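Local coordinates for protein inactive dihydroorotase-like domain (Chaetomium thermophilum, PDB 5NNL) that is of unknown function but is an inactive, dihydroorotase-like domain built on a beta/alpha barrel and extended by further antiparallel strands, at residues I12-P17 against Q28-A33; K60-N65 against F74-T79; T248-V251 against T256-Y259; D241-L246 against T262-N267; I128-R133 against A138-L143. All coordinates share one frame; numbering follows the deposited sequence. Where two conformers were deposited one is given.

Contact 1 of 5, residues I12-P17 against Q28-A33; sequences IAAFVP and QRVTQA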
# COMPACT_ATOMS: atom_id res chain seq x y z
N ILE A 12 2.14 -2.65 -0.99
CA ILE A 12 1.14 -2.80 -2.04
C ILE A 12 0.31 -1.55 -2.29
O ILE A 12 -0.64 -1.60 -3.08
CB ILE A 12 0.16 -3.95 -1.72
CG1 ILE A 12 -0.53 -3.71 -0.38
CG2 ILE A 12 0.91 -5.26 -1.69
CD1 ILE A 12 -1.82 -4.46 -0.22
N ALA A 13 0.64 -0.43 -1.65
CA ALA A 13 -0.11 0.81 -1.86
C ALA A 13 0.85 1.97 -1.59
O ALA A 13 0.96 2.46 -0.47
CB ALA A 13 -1.34 0.89 -0.96
N ALA A 14 1.55 2.39 -2.65
CA ALA A 14 2.43 3.55 -2.59
C ALA A 14 1.74 4.71 -3.30
O ALA A 14 1.45 4.63 -4.50
CB ALA A 14 3.78 3.25 -3.24
N PHE A 15 1.48 5.78 -2.55
CA PHE A 15 0.76 6.92 -3.10
C PHE A 15 1.73 7.85 -3.83
O PHE A 15 2.78 8.20 -3.30
CB PHE A 15 0.04 7.67 -1.98
CG PHE A 15 -0.83 8.79 -2.47
CD1 PHE A 15 -2.00 8.53 -3.18
CD2 PHE A 15 -0.50 10.11 -2.20
CE1 PHE A 15 -2.81 9.57 -3.62
CE2 PHE A 15 -1.30 11.14 -2.64
CZ PHE A 15 -2.45 10.87 -3.35
N VAL A 16 1.36 8.24 -5.04
CA VAL A 16 2.19 9.11 -5.87
C VAL A 16 1.36 10.30 -6.31
O VAL A 16 0.58 10.20 -7.26
CB VAL A 16 2.76 8.34 -7.08
CG1 VAL A 16 3.65 9.26 -7.93
CG2 VAL A 16 3.56 7.13 -6.60
N PRO A 17 1.48 11.45 -5.64
CA PRO A 17 0.66 12.62 -6.00
C PRO A 17 0.66 12.96 -7.49
O PRO A 17 -0.41 13.07 -8.09
CB PRO A 17 1.27 13.74 -5.15
CG PRO A 17 1.78 13.05 -3.95
CD PRO A 17 2.25 11.69 -4.41
N GLN A 28 9.56 8.69 -9.38
CA GLN A 28 10.96 8.42 -9.09
C GLN A 28 11.26 8.63 -7.61
O GLN A 28 11.82 7.74 -6.95
CB GLN A 28 11.87 9.31 -9.93
CG GLN A 28 13.32 9.34 -9.42
CD GLN A 28 14.27 10.06 -10.36
OE1 GLN A 28 14.73 11.16 -10.06
NE2 GLN A 28 14.59 9.43 -11.48
N ARG A 29 10.91 9.80 -7.08
CA ARG A 29 11.26 10.11 -5.70
C ARG A 29 10.62 9.14 -4.73
O ARG A 29 11.23 8.78 -3.71
CB ARG A 29 10.87 11.55 -5.37
CG ARG A 29 11.13 11.91 -3.92
CD ARG A 29 11.53 13.36 -3.75
NE ARG A 29 11.38 13.80 -2.37
CZ ARG A 29 11.35 15.08 -1.98
NH1 ARG A 29 11.45 16.05 -2.88
NH2 ARG A 29 11.22 15.38 -0.70
N VAL A 30 9.40 8.68 -5.02
CA VAL A 30 8.75 7.70 -4.15
C VAL A 30 9.55 6.40 -4.14
O VAL A 30 9.69 5.75 -3.10
CB VAL A 30 7.29 7.47 -4.58
CG1 VAL A 30 6.69 6.26 -3.87
CG2 VAL A 30 6.47 8.71 -4.28
N THR A 31 10.09 6.00 -5.29
CA THR A 31 10.91 4.80 -5.33
C THR A 31 12.22 4.99 -4.58
O THR A 31 12.79 4.02 -4.07
CB THR A 31 11.19 4.38 -6.78
OG1 THR A 31 11.96 5.39 -7.45
CG2 THR A 31 9.89 4.14 -7.52
N GLN A 32 12.72 6.23 -4.50
CA GLN A 32 13.91 6.51 -3.70
C GLN A 32 13.65 6.27 -2.22
O GLN A 32 14.35 5.51 -1.56
CB GLN A 32 14.38 7.95 -3.91
CG GLN A 32 14.83 8.31 -5.31
CD GLN A 32 15.23 9.77 -5.43
OE1 GLN A 32 15.54 10.43 -4.44
NE2 GLN A 32 15.21 10.29 -6.66
N ALA A 33 12.63 6.96 -1.69
CA ALA A 33 12.30 6.80 -0.28
C ALA A 33 11.87 5.37 0.03
O ALA A 33 12.07 4.90 1.16
CB ALA A 33 11.19 7.79 0.10
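Val30 pushes both of its methyl groups against the chain at Ala14 to Val16, a small example of how a branched residue can fit a helix to an extended segment. The division of labour follows from its first torsion. With CG1 anti to the backbone N (chi1 169°), that methyl faces Ala14, whose CB lies 4.2 Å from Val30 CG1. The other branch, CG2, sits beside the backbone N of Val30 and meets two groups. Val30 CG2 is 4.0 Å from Val16 CG2, and it also lies 3.9 Å from Phe15 O, an apolar methyl laid against a carbonyl oxygen with no bond implied. Val16 has the same rotamer (chi1 -179°), which likewise places its CG2 beside its own N and turns that branch to the helix. The two valine side chains cross obliquely, touching through one methyl each. Phe15 points its CB away from the helix, and its ring meets Tyr223 instead. Around this contact, Ile42 of strand 39-44 touches both Ala14 and Val30, while Ile44 touches Val16; helix 26-37 thus covers the short strand 13-14 and the neighbouring strand 39-44 together.

Contact 2 of 5, residues K60-N65 against F74-T79; sequences KVAQQN and FNLSIT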
# COMPACT_ATOMS: atom_id res chain seq x y z
N LYS A 60 -0.26 5.74 -19.96
CA LYS A 60 0.98 6.07 -20.66
C LYS A 60 1.73 7.21 -19.98
O LYS A 60 2.96 7.21 -19.93
CB LYS A 60 0.69 6.41 -22.12
CG LYS A 60 1.03 5.29 -23.09
CD LYS A 60 0.87 5.71 -24.54
CE LYS A 60 1.98 5.14 -25.41
NZ LYS A 60 2.15 3.67 -25.23
N VAL A 61 1.00 8.20 -19.47
CA VAL A 61 1.66 9.28 -18.73
C VAL A 61 2.38 8.72 -17.52
O VAL A 61 3.54 9.07 -17.24
CB VAL A 61 0.64 10.36 -18.33
CG1 VAL A 61 1.32 11.50 -17.58
CG2 VAL A 61 -0.08 10.91 -19.56
N ALA A 62 1.72 7.83 -16.77
CA ALA A 62 2.37 7.18 -15.64
C ALA A 62 3.59 6.39 -16.10
O ALA A 62 4.64 6.42 -15.44
CB ALA A 62 1.38 6.28 -14.91
N GLN A 63 3.47 5.69 -17.22
CA GLN A 63 4.58 4.89 -17.72
C GLN A 63 5.76 5.76 -18.12
O GLN A 63 6.92 5.44 -17.83
CB GLN A 63 4.12 4.04 -18.90
CG GLN A 63 3.17 2.91 -18.52
CD GLN A 63 2.54 2.23 -19.72
OE1 GLN A 63 2.35 2.84 -20.77
NE2 GLN A 63 2.23 0.95 -19.57
N GLN A 64 5.49 6.89 -18.79
CA GLN A 64 6.56 7.80 -19.17
C GLN A 64 7.31 8.31 -17.95
O GLN A 64 8.54 8.42 -17.96
CB GLN A 64 6.00 8.97 -19.98
CG GLN A 64 6.54 9.05 -21.40
CD GLN A 64 6.17 7.83 -22.23
OE1 GLN A 64 7.02 7.25 -22.90
NE2 GLN A 64 4.90 7.45 -22.20
N ASN A 65 6.58 8.63 -16.87
CA ASN A 65 7.22 9.14 -15.66
C ASN A 65 8.17 8.14 -15.02
O ASN A 65 8.93 8.53 -14.13
CB ASN A 65 6.14 9.57 -14.66
CG ASN A 65 5.48 10.87 -15.05
OD1 ASN A 65 6.12 11.76 -15.60
ND2 ASN A 65 4.18 10.98 -14.77
N PHE A 74 8.45 -1.97 -9.45
CA PHE A 74 7.10 -1.49 -9.21
C PHE A 74 6.14 -2.10 -10.21
O PHE A 74 6.52 -2.59 -11.27
CB PHE A 74 7.04 0.04 -9.27
CG PHE A 74 7.16 0.61 -10.65
CD1 PHE A 74 8.40 0.83 -11.23
CD2 PHE A 74 6.02 0.93 -11.38
CE1 PHE A 74 8.50 1.35 -12.51
CE2 PHE A 74 6.11 1.45 -12.65
CZ PHE A 74 7.35 1.66 -13.22
N ASN A 75 4.86 -2.07 -9.82
CA ASN A 75 3.74 -2.43 -10.68
C ASN A 75 2.80 -1.24 -10.73
O ASN A 75 2.60 -0.55 -9.73
CB ASN A 75 3.00 -3.65 -10.13
CG ASN A 75 3.20 -4.89 -10.97
OD1 ASN A 75 3.17 -4.84 -12.20
ND2 ASN A 75 3.40 -6.03 -10.31
N LEU A 76 2.25 -0.98 -11.91
CA LEU A 76 1.16 -0.02 -12.01
C LEU A 76 -0.17 -0.73 -11.78
O LEU A 76 -0.26 -1.95 -11.72
CB LEU A 76 1.17 0.69 -13.37
CG LEU A 76 2.29 1.71 -13.60
CD1 LEU A 76 2.23 2.25 -15.03
CD2 LEU A 76 2.19 2.87 -12.61
N SER A 77 -1.22 0.08 -11.64
CA SER A 77 -2.56 -0.43 -11.46
C SER A 77 -3.50 0.54 -12.16
O SER A 77 -3.09 1.61 -12.61
CB SER A 77 -2.90 -0.57 -9.97
OG SER A 77 -4.16 -1.20 -9.77
N ILE A 78 -4.77 0.16 -12.25
CA ILE A 78 -5.75 0.96 -12.98
C ILE A 78 -7.06 1.02 -12.20
O ILE A 78 -7.48 0.03 -11.59
CB ILE A 78 -5.99 0.40 -14.40
CG1 ILE A 78 -6.92 1.32 -15.18
CG2 ILE A 78 -6.54 -1.03 -14.34
CD1 ILE A 78 -6.62 1.33 -16.68
N THR A 79 -7.70 2.18 -12.24
CA THR A 79 -8.93 2.45 -11.50
C THR A 79 -10.16 2.11 -12.33
O THR A 79 -10.23 2.45 -13.52
CB THR A 79 -9.00 3.92 -11.09
OG1 THR A 79 -7.71 4.35 -10.65
CG2 THR A 79 -10.01 4.13 -9.99
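Leu76 inserts its two methyl groups under the helix at Ala62 and Gln63, and the contact across the segments is entirely one of carbon against carbon. Ala62 CB, directed at residues 74-79, lies 4.1 Å from Leu76 CD1 and 4.2 Å from Leu76 CD2, so it rests over the fork of the leucine. CD1 has a second neighbour: Leu76 CD1 is 3.7 Å from Gln63 CG, the closest approach between the segments. Gln63 holds CG beside its backbone N (chi1 -70°) and runs extended from there, which lays its aliphatic part across the leucine while carrying the amide onward. Within residues 74-79, the edge of the Phe74 ring is turned to Leu76 CG, in the plane of the ring.

The pairing belongs to a beta-alpha-beta unit, strand 39-44, helix 56-64 and strand 73-79, the repeating element of a beta/alpha barrel; Ile44 of the first strand also touches Leu76.

Two polar ends are bound outside the two segments. The amide NE2 of Gln63 is hydrogen-bonded to Glu94 OE1. Asn65 uses OD1 toward Ser24 N and ND2 toward the carbonyl oxygens of Thr21 and Leu19, tying this part of the chain to the loop that leads into helix 26-37. On the exposed flank, Gln64 NE2 gives Lys60 O a weak bond of 3.0 Å, bent to 129° at the hydrogen.

Contact 3 of 5, residues T248-V251 against T256-Y259; sequences TAVV and TVDY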
# COMPACT_ATOMS: atom_id res chain seq x y z
N THR A 248 8.95 -1.07 16.56
CA THR A 248 8.77 -0.60 17.93
C THR A 248 7.74 -1.45 18.66
O THR A 248 7.90 -1.75 19.84
CB THR A 248 8.38 0.88 17.92
OG1 THR A 248 9.37 1.64 17.23
CG2 THR A 248 8.23 1.41 19.35
N ALA A 249 6.67 -1.85 17.95
CA ALA A 249 5.67 -2.73 18.55
C ALA A 249 6.22 -4.14 18.76
O ALA A 249 5.81 -4.83 19.70
CB ALA A 249 4.43 -2.78 17.67
N VAL A 250 7.15 -4.58 17.90
CA VAL A 250 7.81 -5.86 18.11
C VAL A 250 8.63 -5.82 19.40
O VAL A 250 8.55 -6.73 20.23
CB VAL A 250 8.70 -6.22 16.90
CG1 VAL A 250 9.61 -7.41 17.22
CG2 VAL A 250 7.85 -6.52 15.67
N VAL A 251 9.43 -4.77 19.56
CA VAL A 251 10.25 -4.63 20.76
C VAL A 251 9.36 -4.53 22.00
O VAL A 251 9.72 -5.02 23.07
CB VAL A 251 11.18 -3.41 20.62
CG1 VAL A 251 11.87 -3.07 21.93
CG2 VAL A 251 12.20 -3.66 19.52
N THR A 256 5.42 -9.92 16.38
CA THR A 256 6.60 -10.74 16.15
C THR A 256 7.23 -10.36 14.82
O THR A 256 6.57 -9.87 13.91
CB THR A 256 6.26 -12.23 16.16
OG1 THR A 256 5.41 -12.54 15.05
CG2 THR A 256 5.59 -12.63 17.46
N VAL A 257 8.54 -10.61 14.72
CA VAL A 257 9.26 -10.31 13.49
C VAL A 257 8.63 -11.05 12.32
O VAL A 257 8.45 -10.49 11.23
CB VAL A 257 10.75 -10.65 13.64
CG1 VAL A 257 11.49 -10.52 12.31
CG2 VAL A 257 11.38 -9.74 14.67
N ASP A 258 8.27 -12.32 12.52
CA ASP A 258 7.72 -13.11 11.42
C ASP A 258 6.38 -12.56 10.96
O ASP A 258 6.09 -12.55 9.76
CB ASP A 258 7.58 -14.57 11.81
CG ASP A 258 7.20 -15.45 10.64
OD1 ASP A 258 8.04 -15.63 9.73
OD2 ASP A 258 6.06 -15.96 10.62
N TYR A 259 5.53 -12.12 11.89
CA TYR A 259 4.28 -11.48 11.50
C TYR A 259 4.56 -10.28 10.60
O TYR A 259 3.98 -10.15 9.52
CB TYR A 259 3.48 -11.05 12.73
CG TYR A 259 2.12 -10.51 12.37
CD1 TYR A 259 1.96 -9.17 12.03
CD2 TYR A 259 1.01 -11.33 12.35
CE1 TYR A 259 0.73 -8.66 11.68
CE2 TYR A 259 -0.24 -10.83 12.01
CZ TYR A 259 -0.37 -9.50 11.67
OH TYR A 259 -1.60 -8.98 11.33
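Thr256, whose backbone carbonyl group lies under Val250, holds the start of the following helix with its hydroxyl. OG1 of Thr256 accepts a hydrogen bond from Tyr259 N over 3.2 Å, fairly straight at 158°. This is a classical N-cap: the side-chain oxygen of the residue just before the helix takes up an amide that has no preceding turn to supply a carbonyl. The threonine achieves it by turning OG1 into the space between its backbone N and carbonyl carbon (chi1 65°), and its CB points away from the helix of Val250.

The contact between the helices is apolar and made chiefly by Val250. Its two methyls have different neighbours. Val250 CG1, anti to its backbone N, meets Val257 CG2 at 3.9 Å, one methyl against one methyl. The second branch lies over backbone: Val250 CG2 is 4.0 Å from Thr256 C and equally 4.0 Å from Thr256 O. One valine therefore spans the cap residue and the first residue of the helix, close to where the capping bond fixes the course of the chain. Thr256 and Val257 remain at the more open side of the contact, whereas Val250 is buried and also touches Leu255 of the connecting loop. The hydroxyl of Tyr259 is hydrogen-bonded to Leu210 O. The whole is a tight helix-loop-helix corner, in which the last turn of helix 242-251 packs on the capped first turn of helix 257-271.

Contact 4 of 5, residues D241-L246 against T262-N267; sequences DALPLL and TRLHDN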
# COMPACT_ATOMS: atom_id res chain seq x y z
N ASP A 241 8.43 5.96 8.18
CA ASP A 241 7.83 5.78 9.50
C ASP A 241 7.29 4.38 9.71
O ASP A 241 7.30 3.86 10.83
CB ASP A 241 6.67 6.76 9.69
CG ASP A 241 7.12 8.13 10.14
OD1 ASP A 241 8.34 8.31 10.38
OD2 ASP A 241 6.26 9.02 10.26
N ALA A 242 6.79 3.75 8.64
CA ALA A 242 5.91 2.60 8.80
C ALA A 242 6.61 1.45 9.51
O ALA A 242 6.14 0.95 10.54
CB ALA A 242 5.38 2.16 7.44
N LEU A 243 7.75 1.02 8.99
CA LEU A 243 8.39 -0.18 9.52
C LEU A 243 8.87 0.05 10.95
O LEU A 243 8.66 -0.81 11.81
CB LEU A 243 9.53 -0.63 8.60
CG LEU A 243 10.29 -1.91 8.98
CD1 LEU A 243 9.36 -3.09 9.04
CD2 LEU A 243 11.41 -2.15 7.97
N PRO A 244 9.52 1.18 11.25
CA PRO A 244 9.92 1.42 12.65
C PRO A 244 8.76 1.39 13.62
O PRO A 244 8.90 0.85 14.72
CB PRO A 244 10.59 2.80 12.59
CG PRO A 244 11.05 2.94 11.20
CD PRO A 244 10.08 2.20 10.34
N LEU A 245 7.61 1.97 13.25
CA LEU A 245 6.42 1.86 14.08
C LEU A 245 6.11 0.40 14.38
O LEU A 245 5.79 0.04 15.52
CB LEU A 245 5.23 2.53 13.40
CG LEU A 245 5.19 4.06 13.41
CD1 LEU A 245 4.15 4.57 12.42
CD2 LEU A 245 4.89 4.58 14.81
N LEU A 246 6.20 -0.46 13.36
CA LEU A 246 5.95 -1.88 13.56
C LEU A 246 7.03 -2.52 14.42
O LEU A 246 6.74 -3.30 15.33
CB LEU A 246 5.86 -2.59 12.21
CG LEU A 246 4.71 -2.16 11.31
CD1 LEU A 246 4.92 -2.69 9.90
CD2 LEU A 246 3.38 -2.65 11.87
N THR A 262 5.78 -11.50 7.18
CA THR A 262 4.72 -12.05 6.34
C THR A 262 3.79 -10.96 5.83
O THR A 262 3.30 -11.03 4.70
CB THR A 262 3.92 -13.11 7.10
OG1 THR A 262 3.42 -12.54 8.32
CG2 THR A 262 4.77 -14.33 7.42
N ARG A 263 3.54 -9.93 6.64
CA ARG A 263 2.63 -8.87 6.25
C ARG A 263 3.27 -7.86 5.30
O ARG A 263 2.54 -7.10 4.65
CB ARG A 263 2.09 -8.15 7.49
CG ARG A 263 0.79 -8.74 8.01
CD ARG A 263 0.87 -10.24 8.22
NE ARG A 263 -0.43 -10.82 8.53
CZ ARG A 263 -0.63 -12.10 8.84
NH1 ARG A 263 0.40 -12.93 8.90
NH2 ARG A 263 -1.85 -12.53 9.11
N LEU A 264 4.60 -7.84 5.18
CA LEU A 264 5.30 -6.93 4.28
C LEU A 264 6.10 -7.66 3.22
O LEU A 264 6.88 -7.02 2.50
CB LEU A 264 6.20 -5.99 5.08
CG LEU A 264 5.48 -4.90 5.88
CD1 LEU A 264 6.47 -4.08 6.70
CD2 LEU A 264 4.67 -3.98 4.96
N HIS A 265 5.93 -8.98 3.08
CA HIS A 265 6.61 -9.72 2.03
C HIS A 265 5.83 -10.96 1.60
O HIS A 265 5.25 -10.97 0.52
CB HIS A 265 8.02 -10.13 2.47
CG HIS A 265 8.79 -10.84 1.41
ND1 HIS A 265 9.52 -10.18 0.44
CD2 HIS A 265 8.91 -12.16 1.13
CE1 HIS A 265 10.07 -11.06 -0.37
NE2 HIS A 265 9.72 -12.27 0.02
N ASP A 266 5.81 -12.00 2.44
CA ASP A 266 5.24 -13.29 2.04
C ASP A 266 3.81 -13.15 1.54
O ASP A 266 3.49 -13.55 0.42
CB ASP A 266 5.30 -14.27 3.21
CG ASP A 266 6.71 -14.56 3.65
OD1 ASP A 266 7.31 -13.72 4.36
OD2 ASP A 266 7.23 -15.63 3.29
N ASN A 267 2.93 -12.58 2.37
CA ASN A 267 1.52 -12.51 1.98
C ASN A 267 1.29 -11.56 0.83
O ASN A 267 0.59 -11.94 -0.13
CB ASN A 267 0.67 -12.15 3.20
CG ASN A 267 0.73 -13.22 4.26
OD1 ASN A 267 1.14 -14.35 3.99
ND2 ASN A 267 0.33 -12.87 5.47
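Leu264 reaches with a single methyl, CD1, to the paired methyls of Leu243 and Leu246, residues one helical turn apart. The two distances match: Leu264 CD1 is 3.8 Å from Leu243 CD1, and Leu264 CD1 is again 3.8 Å from Leu246 CD1. The approaches differ. Leu246 comes tip to tip with Leu264, while Leu243 passes at a slant. Leu243 has to reach: its CB does not face the other helix, but with CG anti to the backbone N (chi1 -178°) the branch swings across to the meeting point.

A second shell encloses this methyl cluster. Phe216 touches Leu246 and Leu264, Leu9 touches Leu243 and Leu264, and Val181 lies against Leu246.

Farther out, the backbone of the second helix sets the position of Leu264. A wider pi-type turn runs through residues 262-266, closed by Asn267 N to Thr262 O at 2.8 Å. Within it, the backbones of Arg263 and Leu264 bond to Phe216 and Ile10, so the widened turn is tied directly to the strands. The Arg263 side chain is held flat beside it: NH1 gives Thr262 OG1 a 3.1 Å bond at 162°, almost in the guanidinium plane, NE reaches Ile213 O, and Asn267 ND2, itself bonded to Asp214 O, lies above one face, toward its rim. Both helices thereby pack on strands 3-11 and 215-217, consistent with the place where a beta/alpha barrel brings its first and eighth strands together.

Contact 5 of 5, residues I128-R133 against A138-L143; sequences IITDAR and ASILLL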
# COMPACT_ATOMS: atom_id res chain seq x y z
N ILE A 128 -7.73 -8.14 -7.96
CA ILE A 128 -8.66 -7.02 -7.83
C ILE A 128 -8.58 -6.51 -6.40
O ILE A 128 -8.61 -7.30 -5.44
CB ILE A 128 -10.11 -7.42 -8.19
CG1 ILE A 128 -10.19 -7.83 -9.66
CG2 ILE A 128 -11.07 -6.26 -7.89
CD1 ILE A 128 -11.56 -8.33 -10.10
N ILE A 129 -8.52 -5.19 -6.25
CA ILE A 129 -8.36 -4.54 -4.96
C ILE A 129 -9.42 -3.45 -4.83
O ILE A 129 -9.72 -2.75 -5.80
CB ILE A 129 -6.93 -3.96 -4.79
CG1 ILE A 129 -6.86 -3.03 -3.57
CG2 ILE A 129 -6.50 -3.23 -6.04
CD1 ILE A 129 -5.44 -2.58 -3.22
N THR A 130 -9.99 -3.32 -3.64
CA THR A 130 -11.05 -2.35 -3.39
C THR A 130 -10.86 -1.73 -2.01
O THR A 130 -10.30 -2.34 -1.10
CB THR A 130 -12.44 -2.99 -3.46
OG1 THR A 130 -13.43 -2.01 -3.14
CG2 THR A 130 -12.56 -4.18 -2.50
N ASP A 131 -11.35 -0.50 -1.87
CA ASP A 131 -11.45 0.17 -0.58
C ASP A 131 -12.90 0.29 -0.11
O ASP A 131 -13.22 1.15 0.72
CB ASP A 131 -10.79 1.55 -0.63
CG ASP A 131 -11.45 2.48 -1.61
OD1 ASP A 131 -12.35 2.04 -2.36
OD2 ASP A 131 -11.08 3.67 -1.64
N ALA A 132 -13.79 -0.56 -0.64
CA ALA A 132 -15.20 -0.49 -0.30
C ALA A 132 -15.41 -0.69 1.20
O ALA A 132 -14.64 -1.37 1.87
CB ALA A 132 -15.99 -1.55 -1.08
N ARG A 133 -16.47 -0.06 1.72
CA ARG A 133 -16.87 -0.19 3.11
C ARG A 133 -18.32 -0.65 3.20
O ARG A 133 -19.08 -0.56 2.23
CB ARG A 133 -16.74 1.13 3.88
CG ARG A 133 -15.46 1.90 3.64
CD ARG A 133 -14.23 1.11 4.02
NE ARG A 133 -13.01 1.87 3.79
CZ ARG A 133 -11.81 1.35 3.54
NH1 ARG A 133 -10.78 2.16 3.35
NH2 ARG A 133 -11.64 0.03 3.48
N ALA A 138 -19.81 -5.41 1.28
CA ALA A 138 -20.58 -6.64 1.16
C ALA A 138 -20.99 -6.90 -0.28
O ALA A 138 -21.09 -8.06 -0.70
CB ALA A 138 -21.81 -6.58 2.07
N SER A 139 -21.21 -5.85 -1.07
CA SER A 139 -21.63 -6.01 -2.46
C SER A 139 -20.51 -6.62 -3.30
O SER A 139 -20.75 -7.52 -4.11
CB SER A 139 -22.06 -4.67 -3.04
OG SER A 139 -23.16 -4.14 -2.33
N ILE A 140 -19.29 -6.10 -3.16
CA ILE A 140 -18.19 -6.63 -3.95
C ILE A 140 -17.74 -7.99 -3.43
O ILE A 140 -17.24 -8.82 -4.20
CB ILE A 140 -17.04 -5.60 -3.99
CG1 ILE A 140 -16.02 -5.98 -5.07
CG2 ILE A 140 -16.36 -5.48 -2.63
CD1 ILE A 140 -15.13 -4.83 -5.48
N LEU A 141 -17.93 -8.26 -2.13
CA LEU A 141 -17.64 -9.59 -1.61
C LEU A 141 -18.62 -10.62 -2.15
O LEU A 141 -18.24 -11.78 -2.37
CB LEU A 141 -17.68 -9.58 -0.08
CG LEU A 141 -16.56 -8.84 0.67
CD1 LEU A 141 -16.74 -8.99 2.17
CD2 LEU A 141 -15.19 -9.33 0.24
N LEU A 142 -19.87 -10.23 -2.36
CA LEU A 142 -20.83 -11.15 -2.99
C LEU A 142 -20.38 -11.51 -4.40
O LEU A 142 -20.42 -12.67 -4.80
CB LEU A 142 -22.22 -10.53 -3.01
CG LEU A 142 -23.30 -11.38 -3.69
CD1 LEU A 142 -23.51 -12.69 -2.93
CD2 LEU A 142 -24.60 -10.61 -3.81
N LEU A 143 -19.97 -10.50 -5.17
CA LEU A 143 -19.55 -10.75 -6.55
C LEU A 143 -18.33 -11.66 -6.60
O LEU A 143 -18.28 -12.60 -7.41
CB LEU A 143 -19.28 -9.42 -7.25
CG LEU A 143 -20.51 -8.53 -7.43
CD1 LEU A 143 -20.15 -7.17 -8.01
CD2 LEU A 143 -21.55 -9.20 -8.31
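Two torsions bring Thr130 and Ile140 together. Thr130 sets OG1 anti to its backbone N (chi1 177°), which leaves CG2 in the space between N and carbonyl carbon, facing the helix. Ile140 carries CG1 anti to N (chi1 -167°) and continues extended, so that CD1 is thrust at the strand as the end of a straight arm. The side chains meet tip to tip: Ile140 CD1 is 3.8 Å from Thr130 CB and 4.0 Å from Thr130 OG1, so this one methyl sits against the branch point. The shorter arm of the isoleucine adds Ile140 CG2 to Thr130 CG2 at 4.0 Å, and the same CG2 lies 4.2 Å from Ala132 CB.

Between these two partners of Ile140 the chain leaves the strand through an ST turn, in which Ala132 N donates to Thr130 OG1 over 2.9 Å at 149°. That turn brings Ala132 back to face the helix. Ile100, Ile151, Val115 and Phe119 complete the surroundings of Ile140, within the beta-alpha-beta unit of strand 128-130, helix 134-146 and strand 151-153.

Thr130 OG1 is also hydrogen-bonded to Ile100 O, where the hydroxyl must be the donor. The hydroxyl is thus probably satisfied both as donor and as acceptor although Thr130 is buried against an isoleucine, and its bond to Ala132 N helps fix the turn out of the strand.

Contacts 1, 2 and 5 each set a helix against an extended segment of the beta/alpha barrel, whereas contacts 3 and 4 pair two helices that come later in the chain than its eighth strand. Contact 3 is nested inside the loop that contact 4 closes; both use helices 242-251 and 257-271, and their centres are about 9 Å apart, so they are two contacts along one helix-loop-helix pair. Contacts 1 and 2 are neighbours, with centres about 12 Å apart, and share strand 39-44 as a common neighbour. Contact 5 lies across the chain's centre from contact 1, about 25 Å between centres. Contacts 2 and 3 are the farthest separated, at about 33 Å between centres.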